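Local coordinates for N-acetylneuraminate epimerase (Escherichia coli, PDB 2UVK), which speeds the interconversion of the alpha and beta anomers of N-acetylneuraminate (sialic acid) as a homodimeric, periplasmic Kelch-repeat beta-propeller, at residues E5-K11 with G329-D334; K11-I17 with Y309-W315; L101-P106 with T177-S181. One frame throughout, in Å; residues are numbered along the deposited sequence. Where two conformers were deposited one is given.

Contact 1: E5-K11 with G329-D334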
loop_
_atom_site.group_PDB
_atom_site.type_symbol
_atom_site.label_atom_id
_atom_site.label_comp_id
_atom_site.label_asym_id
_atom_site.label_seq_id
_atom_site.Cartn_x
_atom_site.Cartn_y
_atom_site.Cartn_z
ATOM N N GLU B 5 -28.975 -18.024 19.913
ATOM C CA GLU B 5 -27.546 -17.873 20.201
ATOM C C GLU B 5 -26.730 -18.391 19.035
ATOM O O GLU B 5 -27.077 -19.397 18.420
ATOM C CB GLU B 5 -27.158 -18.640 21.472
ATOM C CG GLU B 5 -27.888 -18.214 22.750
ATOM C CD GLU B 5 -27.781 -16.729 23.017
ATOM O OE1 GLU B 5 -26.652 -16.259 23.221
ATOM O OE2 GLU B 5 -28.816 -16.017 23.014
ATOM N N THR B 6 -25.622 -17.728 18.718
ATOM C CA THR B 6 -24.783 -18.238 17.650
ATOM C C THR B 6 -24.243 -19.605 18.085
ATOM O O THR B 6 -24.092 -19.844 19.291
ATOM C CB THR B 6 -23.634 -17.286 17.308
ATOM O OG1 THR B 6 -22.914 -16.961 18.494
ATOM C CG2 THR B 6 -24.193 -15.991 16.695
ATOM N N PRO B 7 -24.018 -20.525 17.130
ATOM C CA PRO B 7 -23.586 -21.876 17.537
ATOM C C PRO B 7 -22.274 -21.985 18.318
ATOM O O PRO B 7 -22.058 -22.973 19.035
ATOM C CB PRO B 7 -23.508 -22.637 16.208
ATOM C CG PRO B 7 -24.473 -21.915 15.318
ATOM C CD PRO B 7 -24.274 -20.468 15.680
ATOM N N VAL B 8 -21.394 -21.004 18.159
ATOM C CA VAL B 8 -20.170 -20.898 18.969
ATOM C C VAL B 8 -19.996 -19.418 19.339
ATOM O O VAL B 8 -20.583 -18.569 18.667
ATOM C CB VAL B 8 -18.931 -21.409 18.218
ATOM C CG1 VAL B 8 -19.062 -22.912 17.894
ATOM C CG2 VAL B 8 -18.663 -20.582 16.960
ATOM N N PRO B 9 -19.229 -19.104 20.410
ATOM C CA PRO B 9 -18.903 -17.705 20.745
ATOM C C PRO B 9 -18.260 -17.017 19.556
ATOM O O PRO B 9 -17.430 -17.602 18.883
ATOM C CB PRO B 9 -17.925 -17.837 21.917
ATOM C CG PRO B 9 -18.256 -19.193 22.526
ATOM C CD PRO B 9 -18.628 -20.047 21.378
ATOM N N PHE B 10 -18.682 -15.780 19.280
ATOM C CA PHE B 10 -18.529 -15.201 17.947
ATOM C C PHE B 10 -18.034 -13.755 17.971
ATOM O O PHE B 10 -18.821 -12.800 17.936
ATOM C CB PHE B 10 -19.880 -15.312 17.211
ATOM C CG PHE B 10 -19.851 -14.807 15.805
ATOM C CD1 PHE B 10 -20.776 -13.853 15.376
ATOM C CD2 PHE B 10 -18.951 -15.303 14.883
ATOM C CE1 PHE B 10 -20.745 -13.364 14.088
ATOM C CE2 PHE B 10 -18.937 -14.828 13.592
ATOM C CZ PHE B 10 -19.855 -13.840 13.198
ATOM N N LYS B 11 -16.717 -13.594 17.996
ATOM C CA LYS B 11 -16.088 -12.277 17.965
ATOM C C LYS B 11 -15.182 -12.157 16.760
ATOM O O LYS B 11 -14.654 -13.160 16.283
ATOM C CB LYS B 11 -15.278 -12.010 19.245
ATOM C CG LYS B 11 -14.014 -12.879 19.436
ATOM C CD LYS B 11 -13.322 -12.526 20.733
ATOM C CE LYS B 11 -12.101 -13.395 20.928
ATOM N NZ LYS B 11 -11.324 -13.070 22.181
ATOM N N GLY B 329 -11.969 -9.838 27.055
ATOM C CA GLY B 329 -11.840 -10.420 25.726
ATOM C C GLY B 329 -12.737 -11.621 25.438
ATOM O O GLY B 329 -12.490 -12.362 24.493
ATOM N N LYS B 330 -13.784 -11.799 26.237
ATOM C CA LYS B 330 -14.693 -12.932 26.101
ATOM C C LYS B 330 -15.694 -12.778 24.938
ATOM O O LYS B 330 -16.492 -11.843 24.921
ATOM C CB LYS B 330 -15.462 -13.128 27.396
ATOM C CG LYS B 330 -16.414 -14.321 27.400
ATOM C CD LYS B 330 -17.881 -13.920 27.212
ATOM C CE LYS B 330 -18.861 -15.071 27.494
ATOM N NZ LYS B 330 -19.173 -15.990 26.348
ATOM N N ALA B 331 -15.669 -13.724 24.003
ATOM C CA ALA B 331 -16.613 -13.745 22.889
ATOM C C ALA B 331 -17.998 -14.123 23.405
ATOM O O ALA B 331 -18.130 -14.928 24.340
ATOM C CB ALA B 331 -16.158 -14.732 21.835
ATOM N N VAL B 332 -19.042 -13.579 22.773
ATOM C CA VAL B 332 -20.414 -13.876 23.172
ATOM C C VAL B 332 -21.212 -14.427 21.988
ATOM O O VAL B 332 -20.777 -14.364 20.846
ATOM C CB VAL B 332 -21.106 -12.646 23.794
ATOM C CG1 VAL B 332 -20.341 -12.175 25.048
ATOM C CG2 VAL B 332 -21.238 -11.516 22.786
ATOM N N THR B 333 -22.383 -14.992 22.294
ATOM C CA THR B 333 -23.220 -15.672 21.305
ATOM C C THR B 333 -24.564 -14.977 21.053
ATOM O O THR B 333 -25.296 -15.366 20.136
ATOM C CB THR B 333 -23.559 -17.103 21.787
ATOM O OG1 THR B 333 -24.232 -17.037 23.049
ATOM C CG2 THR B 333 -22.290 -17.967 21.933
ATOM N N ASP B 334 -24.889 -13.975 21.861
ATOM C CA ASP B 334 -26.229 -13.370 21.821
ATOM C C ASP B 334 -26.304 -12.209 20.835
ATOM O O ASP B 334 -25.281 -11.711 20.354
ATOM C CB ASP B 334 -26.672 -12.913 23.210
ATOM C CG ASP B 334 -25.768 -11.864 23.790
ATOM O OD1 ASP B 334 -24.533 -11.979 23.623
ATOM O OD2 ASP B 334 -26.269 -10.934 24.443
#
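Lys11 lays its extended side chain over the methyl of Ala331, CG coming within 3.7 Å of Ala331 CB, and carries on to Gly329. There the ammonium meets the backbone carbonyl in its plane, with Lys11 NZ 2.7 Å from Gly329 O. Pro9 covers the same methyl from its own ring, Pro9 CB lying 3.6 Å from Ala331 CB. At the far end Thr333 does double duty. Its hydroxyl donates to Glu5, Thr333 OG1 to Glu5 OE1 2.5 Å, on the carboxylate's anti lone pair, while its methyl CG2 turns against the backbone of Pro9. Glu5 reaches this hydroxyl because its chain bends at chi2 (-54°), the two side chains crossing at about a right angle. Two backbone bonds join the segments between these side-chain contacts: Thr6 N to Thr333 O, 2.8 Å and nearly straight, and Phe10 N to Val332 O, 3.0 Å. The carboxylate of Asp334 points off to a salt bridge with Arg307. The N-terminal lead-in to strand 14-18 thus lies along the chain that runs from strand 330-331 into strand 335-341, with Phe10 and Thr6 packed on Ile24 of strand 21-25 and Lys11 against Glu325 of strand 325-326.

Contact 2: K11-I17 with Y309-W315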
loop_
_atom_site.group_PDB
_atom_site.type_symbol
_atom_site.label_atom_id
_atom_site.label_comp_id
_atom_site.label_asym_id
_atom_site.label_seq_id
_atom_site.Cartn_x
_atom_site.Cartn_y
_atom_site.Cartn_z
ATOM N N LYS B 11 -16.717 -13.594 17.996
ATOM C CA LYS B 11 -16.088 -12.277 17.965
ATOM C C LYS B 11 -15.182 -12.157 16.760
ATOM O O LYS B 11 -14.654 -13.160 16.283
ATOM C CB LYS B 11 -15.278 -12.010 19.245
ATOM C CG LYS B 11 -14.014 -12.879 19.436
ATOM C CD LYS B 11 -13.322 -12.526 20.733
ATOM C CE LYS B 11 -12.101 -13.395 20.928
ATOM N NZ LYS B 11 -11.324 -13.070 22.181
ATOM N N SER B 12 -15.003 -10.931 16.265
ATOM C CA SER B 12 -14.093 -10.643 15.170
ATOM C C SER B 12 -14.498 -11.263 13.839
ATOM O O SER B 12 -13.695 -11.305 12.894
ATOM C CB SER B 12 -12.660 -11.069 15.529
ATOM O OG SER B 12 -12.352 -10.718 16.868
ATOM N N GLY B 13 -15.770 -11.672 13.744
ATOM C CA GLY B 13 -16.291 -12.310 12.543
ATOM C C GLY B 13 -16.864 -11.303 11.572
ATOM O O GLY B 13 -16.691 -10.091 11.748
ATOM N N THR B 14 -17.618 -11.808 10.605
ATOM C CA THR B 14 -18.228 -10.950 9.603
ATOM C C THR B 14 -19.589 -11.534 9.231
ATOM O O THR B 14 -19.923 -12.624 9.629
ATOM C CB THR B 14 -17.319 -10.797 8.371
ATOM O OG1 THR B 14 -17.875 -9.846 7.447
ATOM C CG2 THR B 14 -17.058 -12.124 7.678
ATOM N N GLY B 15 -20.388 -10.770 8.509
ATOM C CA GLY B 15 -21.708 -11.248 8.095
ATOM C C GLY B 15 -22.348 -10.252 7.172
ATOM O O GLY B 15 -21.835 -9.167 6.949
ATOM N N ALA B 16 -23.489 -10.664 6.645
ATOM C CA ALA B 16 -24.192 -9.918 5.620
ATOM C C ALA B 16 -25.652 -10.348 5.699
ATOM O O ALA B 16 -25.979 -11.403 6.215
ATOM C CB ALA B 16 -23.604 -10.238 4.261
ATOM N N ILE B 17 -26.532 -9.492 5.188
ATOM C CA ILE B 17 -27.948 -9.810 5.113
ATOM C C ILE B 17 -28.393 -9.675 3.666
ATOM O O ILE B 17 -28.002 -8.731 2.972
ATOM C CB ILE B 17 -28.770 -8.930 6.069
ATOM C CG1 ILE B 17 -30.233 -9.383 6.072
ATOM C CG2 ILE B 17 -28.616 -7.478 5.723
ATOM C CD1 ILE B 17 -30.940 -9.121 7.354
ATOM N N TYR B 309 -16.456 -5.535 18.401
ATOM C CA TYR B 309 -16.005 -6.566 17.462
ATOM C C TYR B 309 -16.981 -7.713 17.297
ATOM O O TYR B 309 -16.681 -8.888 17.548
ATOM C CB TYR B 309 -14.617 -7.072 17.847
ATOM C CG TYR B 309 -13.592 -5.965 17.838
ATOM C CD1 TYR B 309 -13.129 -5.434 16.641
ATOM C CD2 TYR B 309 -13.115 -5.420 19.027
ATOM C CE1 TYR B 309 -12.200 -4.399 16.632
ATOM C CE2 TYR B 309 -12.176 -4.397 19.027
ATOM C CZ TYR B 309 -11.723 -3.893 17.827
ATOM O OH TYR B 309 -10.791 -2.871 17.792
ATOM N N GLY B 310 -18.180 -7.330 16.893
ATOM C CA GLY B 310 -19.207 -8.259 16.416
ATOM C C GLY B 310 -19.665 -7.877 15.017
ATOM O O GLY B 310 -18.944 -7.249 14.261
ATOM N N VAL B 311 -20.861 -8.349 14.680
ATOM C CA VAL B 311 -21.482 -8.075 13.385
ATOM C C VAL B 311 -22.683 -7.113 13.521
ATOM O O VAL B 311 -23.454 -7.245 14.439
ATOM C CB VAL B 311 -21.910 -9.386 12.695
ATOM C CG1 VAL B 311 -22.800 -9.112 11.469
ATOM C CG2 VAL B 311 -20.667 -10.213 12.346
ATOM N N SER B 312 -22.711 -6.103 12.665
ATOM C CA SER B 312 -23.811 -5.126 12.597
ATOM C C SER B 312 -24.543 -5.338 11.280
ATOM O O SER B 312 -23.902 -5.346 10.239
ATOM C CB SER B 312 -23.249 -3.699 12.568
ATOM O OG SER B 312 -22.716 -3.270 13.783
ATOM N N LEU B 313 -25.874 -5.452 11.329
ATOM C CA LEU B 313 -26.668 -5.627 10.099
ATOM C C LEU B 313 -27.937 -4.780 10.183
ATOM O O LEU B 313 -28.470 -4.635 11.264
ATOM C CB LEU B 313 -27.064 -7.081 9.917
ATOM C CG LEU B 313 -25.921 -8.064 9.656
ATOM C CD1 LEU B 313 -26.436 -9.491 9.628
ATOM C CD2 LEU B 313 -25.212 -7.697 8.341
ATOM N N PRO B 314 -28.393 -4.225 9.041
ATOM C CA PRO B 314 -29.718 -3.582 9.025
ATOM C C PRO B 314 -30.824 -4.624 9.006
ATOM O O PRO B 314 -30.778 -5.535 8.198
ATOM C CB PRO B 314 -29.706 -2.795 7.701
ATOM C CG PRO B 314 -28.815 -3.546 6.814
ATOM C CD PRO B 314 -27.730 -4.121 7.731
ATOM N N TRP B 315 -31.803 -4.500 9.893
ATOM C CA TRP B 315 -32.922 -5.423 9.899
ATOM C C TRP B 315 -34.163 -4.750 10.469
ATOM O O TRP B 315 -34.129 -4.213 11.567
ATOM C CB TRP B 315 -32.567 -6.675 10.703
ATOM C CG TRP B 315 -33.618 -7.727 10.656
ATOM C CD1 TRP B 315 -34.250 -8.190 9.551
ATOM C CD2 TRP B 315 -34.172 -8.434 11.764
ATOM N NE1 TRP B 315 -35.162 -9.150 9.893
ATOM C CE2 TRP B 315 -35.137 -9.320 11.249
ATOM C CE3 TRP B 315 -33.943 -8.413 13.143
ATOM C CZ2 TRP B 315 -35.880 -10.176 12.061
ATOM C CZ3 TRP B 315 -34.683 -9.272 13.955
ATOM C CH2 TRP B 315 -35.643 -10.139 13.404
HETATM O O HOH W 1 -16.273 -8.281 13.949
#
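Val311 holds CG1 anti to its backbone N (chi1 169°) and Leu313 holds CG anti to its carbonyl carbon (chi1 -66°), and with these torsions both send their methyls against the backbone of strand 14-17. Val311 CG2 rests on the peptide after Thr14, 3.6 Å from Thr14 C, while CG1 comes up to the alpha carbon of Gly15. That glycine has no side chain, and a beta carbon on it would sit tight against Val311 CG1. Two residues on, Leu313 CD2 settles 3.7 Å from Ala16 CA, with CD1 nearer Ala16 O. Ile17 answers from the other strand, its CD1 within 3.7 Å of Pro314 O and 4.1 Å of Trp315 CD1, while CG2 lies along the Pro314 ring, the two side chains sliding past each other in opposite directions.

The two strands run parallel, 7° between their directions, but their axes are 6.7 Å apart. They are the innermost strands of neighbouring propeller blades, meeting through side chains. Nearer the start, where the chains draw together, Ser12 N gives Tyr309 O a nearly straight bond of 2.9 Å. One residue further along each chain, a water lies within hydrogen-bonding distance of both Gly13 O and Gly310 O (2.9 Å to each), though it has more acceptors around it than protons to give. The Tyr309 side chain is about 5 Å from that of Glu209, the predicted proton acceptor. The chemistry therefore changes along the interface: aliphatic packing between the strands gives way to a direct amide bond and a water between two carbonyls at the end that carries Tyr309, so backbone polar groups meet across the blades there.

Contact 3: L101-P106 with T177-S181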
loop_
_atom_site.group_PDB
_atom_site.type_symbol
_atom_site.label_atom_id
_atom_site.label_comp_id
_atom_site.label_asym_id
_atom_site.label_seq_id
_atom_site.Cartn_x
_atom_site.Cartn_y
_atom_site.Cartn_z
ATOM N N LEU B 101 -11.623 -15.880 -5.802
ATOM C CA LEU B 101 -11.576 -15.154 -7.059
ATOM C C LEU B 101 -10.122 -14.852 -7.408
ATOM O O LEU B 101 -9.270 -14.672 -6.505
ATOM C CB LEU B 101 -12.409 -13.863 -6.998
ATOM C CG LEU B 101 -13.877 -14.019 -6.588
ATOM C CD1 LEU B 101 -14.586 -12.672 -6.635
ATOM C CD2 LEU B 101 -14.601 -15.044 -7.472
HETATM N N MSE B 102 -9.824 -14.824 -8.704
HETATM C CA MSE B 102 -8.522 -14.342 -9.151
HETATM C C MSE B 102 -8.654 -12.841 -9.180
HETATM O O MSE B 102 -9.144 -12.264 -10.143
HETATM C CB MSE B 102 -8.172 -14.917 -10.525
HETATM C CG MSE B 102 -6.789 -14.481 -11.000
HETATM SE SE MSE B 102 -6.233 -15.460 -12.582
HETATM C CE MSE B 102 -5.479 -17.072 -11.749
ATOM N N SER B 103 -8.252 -12.205 -8.078
ATOM C CA SER B 103 -8.498 -10.799 -7.859
ATOM C C SER B 103 -7.503 -10.313 -6.818
ATOM O O SER B 103 -7.403 -10.921 -5.763
ATOM C CB SER B 103 -9.903 -10.635 -7.318
ATOM O OG SER B 103 -10.247 -9.291 -7.140
ATOM N N HIS B 104 -6.824 -9.212 -7.098
ATOM C CA HIS B 104 -5.744 -8.733 -6.215
ATOM C C HIS B 104 -5.990 -7.305 -5.757
ATOM O O HIS B 104 -5.750 -6.360 -6.515
ATOM C CB HIS B 104 -4.427 -8.827 -6.976
ATOM C CG HIS B 104 -4.045 -10.241 -7.277
ATOM N ND1 HIS B 104 -4.228 -10.841 -8.506
ATOM C CD2 HIS B 104 -3.534 -11.190 -6.459
ATOM C CE1 HIS B 104 -3.816 -12.096 -8.430
ATOM N NE2 HIS B 104 -3.425 -12.341 -7.197
ATOM N N ALA B 105 -6.465 -7.143 -4.528
ATOM C CA ALA B 105 -6.660 -5.805 -3.990
ATOM C C ALA B 105 -5.302 -5.120 -3.825
ATOM O O ALA B 105 -4.329 -5.749 -3.402
ATOM C CB ALA B 105 -7.392 -5.888 -2.667
ATOM N N PRO B 106 -5.227 -3.832 -4.167
ATOM C CA PRO B 106 -3.964 -3.122 -4.076
ATOM C C PRO B 106 -3.416 -2.936 -2.672
ATOM O O PRO B 106 -2.217 -2.634 -2.522
ATOM C CB PRO B 106 -4.269 -1.773 -4.737
ATOM C CG PRO B 106 -5.713 -1.632 -4.602
ATOM C CD PRO B 106 -6.261 -2.987 -4.805
ATOM N N THR B 177 -16.466 -7.935 -13.134
ATOM C CA THR B 177 -15.117 -8.012 -13.711
ATOM C C THR B 177 -14.118 -8.653 -12.729
ATOM O O THR B 177 -13.062 -9.152 -13.134
ATOM C CB THR B 177 -14.606 -6.604 -14.067
ATOM O OG1 THR B 177 -14.377 -5.865 -12.869
ATOM C CG2 THR B 177 -15.640 -5.835 -14.901
ATOM N N GLN B 178 -14.485 -8.635 -11.455
ATOM C CA GLN B 178 -13.624 -9.039 -10.313
ATOM C C GLN B 178 -12.367 -8.192 -10.146
ATOM O O GLN B 178 -11.409 -8.629 -9.481
ATOM C CB GLN B 178 -13.259 -10.523 -10.362
ATOM C CG GLN B 178 -14.493 -11.368 -10.619
ATOM C CD GLN B 178 -14.239 -12.858 -10.719
ATOM O OE1 GLN B 178 -13.118 -13.320 -10.631
ATOM N NE2 GLN B 178 -15.324 -13.630 -10.931
ATOM N N GLN B 179 -12.394 -6.991 -10.725
ATOM C CA GLN B 179 -11.264 -6.082 -10.706
ATOM C C GLN B 179 -11.468 -4.982 -9.694
ATOM O O GLN B 179 -12.604 -4.623 -9.346
ATOM C CB GLN B 179 -11.050 -5.445 -12.080
ATOM C CG GLN B 179 -10.871 -6.418 -13.210
ATOM C CD GLN B 179 -9.753 -7.392 -12.957
ATOM O OE1 GLN B 179 -8.581 -7.003 -12.897
ATOM N NE2 GLN B 179 -10.097 -8.669 -12.779
ATOM N N TRP B 180 -10.326 -4.427 -9.257
ATOM C CA TRP B 180 -10.255 -3.338 -8.269
ATOM C C TRP B 180 -9.912 -2.024 -8.928
ATOM O O TRP B 180 -9.020 -1.962 -9.759
ATOM C CB TRP B 180 -9.177 -3.647 -7.214
ATOM C CG TRP B 180 -9.577 -4.771 -6.353
ATOM C CD1 TRP B 180 -9.355 -6.103 -6.569
ATOM C CD2 TRP B 180 -10.283 -4.679 -5.118
ATOM N NE1 TRP B 180 -9.904 -6.836 -5.562
ATOM C CE2 TRP B 180 -10.510 -5.997 -4.665
ATOM C CE3 TRP B 180 -10.841 -3.612 -4.398
ATOM C CZ2 TRP B 180 -11.190 -6.272 -3.469
ATOM C CZ3 TRP B 180 -11.505 -3.878 -3.209
ATOM C CH2 TRP B 180 -11.690 -5.204 -2.757
ATOM N N SER B 181 -10.622 -0.974 -8.538
ATOM C CA SER B 181 -10.399 0.360 -9.085
ATOM C C SER B 181 -10.161 1.391 -7.995
ATOM O O SER B 181 -10.654 1.264 -6.877
ATOM C CB SER B 181 -11.619 0.795 -9.920
ATOM O OG SER B 181 -11.794 -0.045 -11.044
HETATM O O HOH W 2 -7.841 -10.301 -11.551
HETATM O O HOH W 3 -11.833 -15.589 -10.660
HETATM O O HOH W 4 -10.725 -12.518 -12.487
#
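Ser103 and Trp180 meet where two neighbouring blades of the Kelch beta-propeller pack, the loop after strand 97-100 lying against outer strand 179-185. The hydroxyl of Ser103 serves both ways. It donates to the backbone carbonyl of Gln178, Ser103 OG to Gln178 O being 2.7 Å, and at the edge of the indole it accepts a weak bond from Trp180 NE1 at 2.9 Å, bent to 126° at the hydrogen. The anti placement of OG to the Ser103 N (chi1 -177°) lets it reach both. Over the indole face lies Ala105, its CA standing above the five-membered ring, 6° off the normal, in a CH-pi contact. With an alanine in place of Trp180, the methyl of Ala105 and the ring of Pro106 would probably face a gap, and Ser103 OG would lose its indole donor.

The side chains of Gln178 and Leu101 cross at about a right angle, and Gln178 OE1 takes protons from two waters. One of these accepts from the backbone N of Met102, here a selenomethionine; the other also donates to Met102 O. A third water joins Met102 O to Gln179 NE2, which donates to Thr177 O as well. Ala105 O takes bonds from Asn86 and from Asn130 of the second subunit, so the dimer partner also reaches this loop. Of the water links, the shortest, 2.6 Å, runs to Gln178 OE1 from the water that also accepts from Met102 N.

How the contacts relate
From the N terminus, residues 5-11 come first and pair with 329-334, so contact 1 closes nearly the whole chain into one loop. Lys11 then passes straight into contact 2, whose segments 11-17 and 309-315 close a slightly smaller loop within the first. Contact 3, 101-106 with 177-181, lies inside both and spans a much shorter stretch; no loops cross. Contacts 1 and 2 touch through Phe10 CE1 and Val311 CG2, 3.6 Å apart, and together join the start of the chain and the first blade to the last blade, consistent with closure of the propeller ring. Contact 3 is separate, its centre about 32 Å from that of contact 1, and joins two other blades near the dimer partner.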